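Local atomic coordinates of L-serine ammonia-lyase (Rhizomucor miehei CAU432, PDB entry 5C3U), a protein that belongs to the pyridoxal-phosphate-dependent enzyme family and holds pyridoxal-5'-phosphate between its two alpha/beta domains. Residues V179-Q193 and S237-H251. Sequence-based numbering, arbitrary orientation.
Sequences VGGGGLLNGVIMGLQ and SKAVSSKSLELSLNH. With PLP (pyridoxal-5'-phosphate), chain B.
The glycine-rich phosphate loop of this pyridoxal-phosphate enzyme, Gly180 to Gly182, runs into helix 183-193 and leans on residues 237-251 through Gly181, whose carbonyl O accepts the N-H of Ser241 (2.9 Å), while Val240 CG2 packs 3.3 Å from the same oxygen. A water also bridges Gly181 O and Ala239 O. The other side of the loop grips the cofactor: Gly180 N and Gly182 N both donate to PLP O2P, Gly181 N to O3P and Leu184 N, in the helix's first turn, to O1P. A turn past Gly182, Asn186 meets Ser241, the N-cap of helix 242-250, and Ser244 in its first turn. Its ND2 donates to Ser241 OG (3.0 Å), nearly within the amide plane, and its OD1 accepts Ser244 OG (2.8 Å), which approaches tilted from that plane. Ser241 OG donates to Ser244 OG in turn, closing a ring of three bonds that fixes the amide flip. Beyond it the helices, 36° from parallel, pack Ile189 CD1 on Leu247 CB at 3.9 Å. His251 lies against Ile189 CG2 and Leu192 CD1, while its NE2 is hydrogen-bonded to Val200 O. The loop's backbone N-H groups, with the helix N-terminus, probably stabilise the phosphate's negative charge.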
# COMPACT_ATOMS: atom_id res chain seq x y z
N VAL A 179 3.65 -2.63 -4.87
CA VAL A 179 4.90 -1.97 -4.41
C VAL A 179 4.99 -0.51 -4.86
O VAL A 179 4.92 -0.22 -6.07
CB VAL A 179 6.18 -2.76 -4.86
CG1 VAL A 179 7.45 -2.04 -4.40
CG2 VAL A 179 6.14 -4.16 -4.28
N GLY A 180 5.11 0.40 -3.88
CA GLY A 180 5.45 1.82 -4.09
C GLY A 180 6.90 2.02 -3.71
O GLY A 180 7.79 1.80 -4.53
N GLY A 181 7.14 2.38 -2.44
CA GLY A 181 8.52 2.50 -1.95
C GLY A 181 9.07 1.23 -1.30
O GLY A 181 10.24 1.19 -0.92
N GLY A 182 8.21 0.22 -1.16
CA GLY A 182 8.61 -1.08 -0.63
C GLY A 182 8.39 -1.34 0.86
O GLY A 182 8.80 -2.39 1.35
N GLY A 183 7.72 -0.42 1.57
CA GLY A 183 7.43 -0.61 2.99
C GLY A 183 6.57 -1.83 3.28
O GLY A 183 6.87 -2.63 4.17
N LEU A 184 5.48 -1.95 2.54
CA LEU A 184 4.54 -3.07 2.72
C LEU A 184 5.23 -4.37 2.33
O LEU A 184 5.22 -5.35 3.09
CB LEU A 184 3.28 -2.86 1.90
CG LEU A 184 2.23 -3.97 1.94
CD1 LEU A 184 1.75 -4.26 3.36
CD2 LEU A 184 1.07 -3.57 1.02
N LEU A 185 5.87 -4.34 1.17
CA LEU A 185 6.69 -5.45 0.72
C LEU A 185 7.63 -5.96 1.81
O LEU A 185 7.66 -7.16 2.10
CB LEU A 185 7.47 -5.07 -0.53
CG LEU A 185 8.38 -6.21 -1.00
CD1 LEU A 185 7.54 -7.44 -1.38
CD2 LEU A 185 9.29 -5.79 -2.14
N ASN A 186 8.42 -5.06 2.39
CA ASN A 186 9.36 -5.42 3.47
C ASN A 186 8.67 -6.06 4.66
O ASN A 186 9.14 -7.07 5.19
CB ASN A 186 10.18 -4.19 3.93
CG ASN A 186 11.04 -3.58 2.83
OD1 ASN A 186 11.25 -4.18 1.77
ND2 ASN A 186 11.55 -2.37 3.08
N GLY A 187 7.55 -5.48 5.10
CA GLY A 187 6.79 -6.09 6.19
C GLY A 187 6.27 -7.48 5.84
O GLY A 187 6.30 -8.40 6.66
N VAL A 188 5.80 -7.65 4.61
CA VAL A 188 5.31 -8.96 4.18
C VAL A 188 6.43 -10.02 4.23
O VAL A 188 6.28 -11.07 4.88
CB VAL A 188 4.62 -8.88 2.80
CG1 VAL A 188 4.26 -10.26 2.28
CG2 VAL A 188 3.35 -8.04 2.92
N ILE A 189 7.56 -9.70 3.62
CA ILE A 189 8.67 -10.65 3.61
C ILE A 189 9.15 -10.94 5.04
O ILE A 189 9.35 -12.10 5.42
CB ILE A 189 9.82 -10.13 2.75
CG1 ILE A 189 9.40 -10.09 1.27
CG2 ILE A 189 11.05 -11.03 2.92
CD1 ILE A 189 10.35 -9.25 0.44
N MET A 190 9.31 -9.89 5.85
CA MET A 190 9.73 -10.07 7.24
C MET A 190 8.73 -10.89 8.06
O MET A 190 9.13 -11.77 8.83
CB MET A 190 10.02 -8.73 7.91
CG MET A 190 11.31 -8.10 7.39
SD MET A 190 11.52 -6.36 7.85
CE MET A 190 13.27 -6.42 8.26
N GLY A 191 7.43 -10.59 7.90
CA GLY A 191 6.37 -11.41 8.49
C GLY A 191 6.42 -12.87 8.08
O GLY A 191 6.20 -13.76 8.91
N LEU A 192 6.70 -13.12 6.80
CA LEU A 192 6.77 -14.50 6.28
C LEU A 192 7.94 -15.27 6.89
O LEU A 192 7.81 -16.45 7.23
CB LEU A 192 6.86 -14.50 4.74
CG LEU A 192 5.59 -14.09 3.97
CD1 LEU A 192 5.90 -13.99 2.49
CD2 LEU A 192 4.45 -15.06 4.19
N GLN A 193 9.07 -14.60 7.05
CA GLN A 193 10.21 -15.23 7.74
C GLN A 193 9.91 -15.54 9.21
O GLN A 193 10.21 -16.63 9.70
CB GLN A 193 11.48 -14.39 7.56
CG GLN A 193 11.89 -14.29 6.09
CD GLN A 193 13.08 -13.38 5.84
OE1 GLN A 193 13.51 -12.63 6.72
NE2 GLN A 193 13.62 -13.43 4.63
N SER A 237 7.20 6.19 -6.67
CA SER A 237 8.32 6.44 -5.77
C SER A 237 9.54 6.77 -6.64
O SER A 237 9.68 6.23 -7.74
CB SER A 237 8.60 5.22 -4.90
OG SER A 237 9.54 5.50 -3.87
N LYS A 238 10.41 7.66 -6.15
CA LYS A 238 11.64 8.00 -6.90
C LYS A 238 12.62 6.84 -6.83
O LYS A 238 13.43 6.64 -7.76
CB LYS A 238 12.26 9.30 -6.35
N ALA A 239 12.56 6.08 -5.73
CA ALA A 239 13.43 4.93 -5.50
C ALA A 239 12.76 3.96 -4.55
O ALA A 239 11.88 4.34 -3.77
CB ALA A 239 14.77 5.39 -4.93
N VAL A 240 13.14 2.70 -4.61
CA VAL A 240 12.62 1.74 -3.65
C VAL A 240 13.56 1.71 -2.44
O VAL A 240 14.73 2.12 -2.56
CB VAL A 240 12.40 0.36 -4.32
CG1 VAL A 240 13.70 -0.44 -4.41
CG2 VAL A 240 11.31 -0.44 -3.62
N SER A 241 13.07 1.28 -1.28
CA SER A 241 13.94 1.22 -0.10
C SER A 241 15.08 0.24 -0.32
O SER A 241 14.88 -0.82 -0.92
CB SER A 241 13.16 0.81 1.14
OG SER A 241 12.81 -0.54 1.06
N SER A 242 16.26 0.58 0.18
CA SER A 242 17.42 -0.34 0.09
C SER A 242 17.15 -1.70 0.75
O SER A 242 17.69 -2.73 0.34
CB SER A 242 18.65 0.31 0.72
OG SER A 242 18.43 0.45 2.10
N LYS A 243 16.30 -1.70 1.78
CA LYS A 243 15.90 -2.95 2.44
C LYS A 243 15.14 -3.87 1.48
O LYS A 243 15.28 -5.08 1.59
CB LYS A 243 15.05 -2.65 3.69
CG LYS A 243 14.51 -3.86 4.45
CD LYS A 243 15.59 -4.81 4.96
CE LYS A 243 16.44 -4.20 6.06
NZ LYS A 243 17.01 -5.27 6.93
N SER A 244 14.36 -3.30 0.56
CA SER A 244 13.54 -4.10 -0.36
C SER A 244 14.42 -4.95 -1.27
O SER A 244 14.16 -6.14 -1.47
CB SER A 244 12.64 -3.20 -1.23
OG SER A 244 11.70 -2.54 -0.40
N LEU A 245 15.45 -4.31 -1.82
CA LEU A 245 16.43 -4.97 -2.69
C LEU A 245 17.19 -6.06 -1.95
O LEU A 245 17.41 -7.16 -2.47
CB LEU A 245 17.37 -3.91 -3.27
CG LEU A 245 18.29 -4.29 -4.45
CD1 LEU A 245 17.47 -4.70 -5.67
CD2 LEU A 245 19.21 -3.14 -4.82
N GLU A 246 17.60 -5.75 -0.72
CA GLU A 246 18.28 -6.69 0.16
C GLU A 246 17.43 -7.93 0.45
O GLU A 246 17.91 -9.07 0.30
CB GLU A 246 18.70 -5.97 1.45
CG GLU A 246 19.11 -6.85 2.62
CD GLU A 246 19.73 -6.05 3.76
OE1 GLU A 246 19.31 -4.90 4.02
OE2 GLU A 246 20.66 -6.59 4.41
N LEU A 247 16.18 -7.73 0.85
CA LEU A 247 15.27 -8.86 1.12
C LEU A 247 14.96 -9.66 -0.15
O LEU A 247 14.72 -10.87 -0.08
CB LEU A 247 13.95 -8.37 1.77
CG LEU A 247 14.07 -7.77 3.17
CD1 LEU A 247 12.80 -7.03 3.56
CD2 LEU A 247 14.41 -8.83 4.21
N SER A 248 14.96 -8.99 -1.29
CA SER A 248 14.65 -9.65 -2.56
C SER A 248 15.70 -10.70 -2.94
O SER A 248 15.41 -11.62 -3.69
CB SER A 248 14.45 -8.63 -3.70
OG SER A 248 15.67 -8.22 -4.29
N LEU A 249 16.91 -10.57 -2.39
CA LEU A 249 17.98 -11.56 -2.63
C LEU A 249 17.82 -12.83 -1.80
O LEU A 249 18.31 -13.89 -2.19
CB LEU A 249 19.37 -10.96 -2.38
CG LEU A 249 19.85 -9.67 -3.07
CD1 LEU A 249 21.16 -9.21 -2.45
CD2 LEU A 249 19.98 -9.83 -4.58
N ASN A 250 17.13 -12.74 -0.66
CA ASN A 250 17.04 -13.85 0.31
C ASN A 250 15.65 -14.48 0.47
O ASN A 250 15.46 -15.35 1.33
CB ASN A 250 17.54 -13.37 1.67
CG ASN A 250 18.92 -12.75 1.59
OD1 ASN A 250 19.88 -13.41 1.17
ND2 ASN A 250 19.03 -11.48 1.97
N HIS A 251 14.69 -14.06 -0.35
CA HIS A 251 13.33 -14.58 -0.30
C HIS A 251 12.82 -14.61 -1.71
O HIS A 251 13.21 -13.77 -2.51
CB HIS A 251 12.45 -13.70 0.60
CG HIS A 251 11.03 -14.21 0.75
ND1 HIS A 251 10.64 -14.99 1.80
CD2 HIS A 251 9.91 -14.07 -0.08
CE1 HIS A 251 9.34 -15.32 1.63
NE2 HIS A 251 8.90 -14.76 0.49
N1 PLP B . -1.38 0.51 -1.97
C2 PLP B . -1.87 1.54 -1.26
C2A PLP B . -3.30 1.99 -1.38
C3 PLP B . -0.97 2.27 -0.35
O3 PLP B . -1.44 3.32 0.39
C4 PLP B . 0.42 1.78 -0.26
C4A PLP B . 1.36 2.44 0.66
C5 PLP B . 0.85 0.63 -1.09
C6 PLP B . -0.11 0.04 -1.92
C5A PLP B . 2.28 0.07 -1.05
O4P PLP B . 3.15 1.10 -0.58
P PLP B . 4.71 0.97 -0.19
O1P PLP B . 4.80 0.54 1.24
O2P PLP B . 5.41 0.02 -1.18
O3P PLP B . 5.11 2.39 -0.42
O HOH W 1 11.45 4.06 -0.58
O HOH W 2 12.60 -15.75 3.55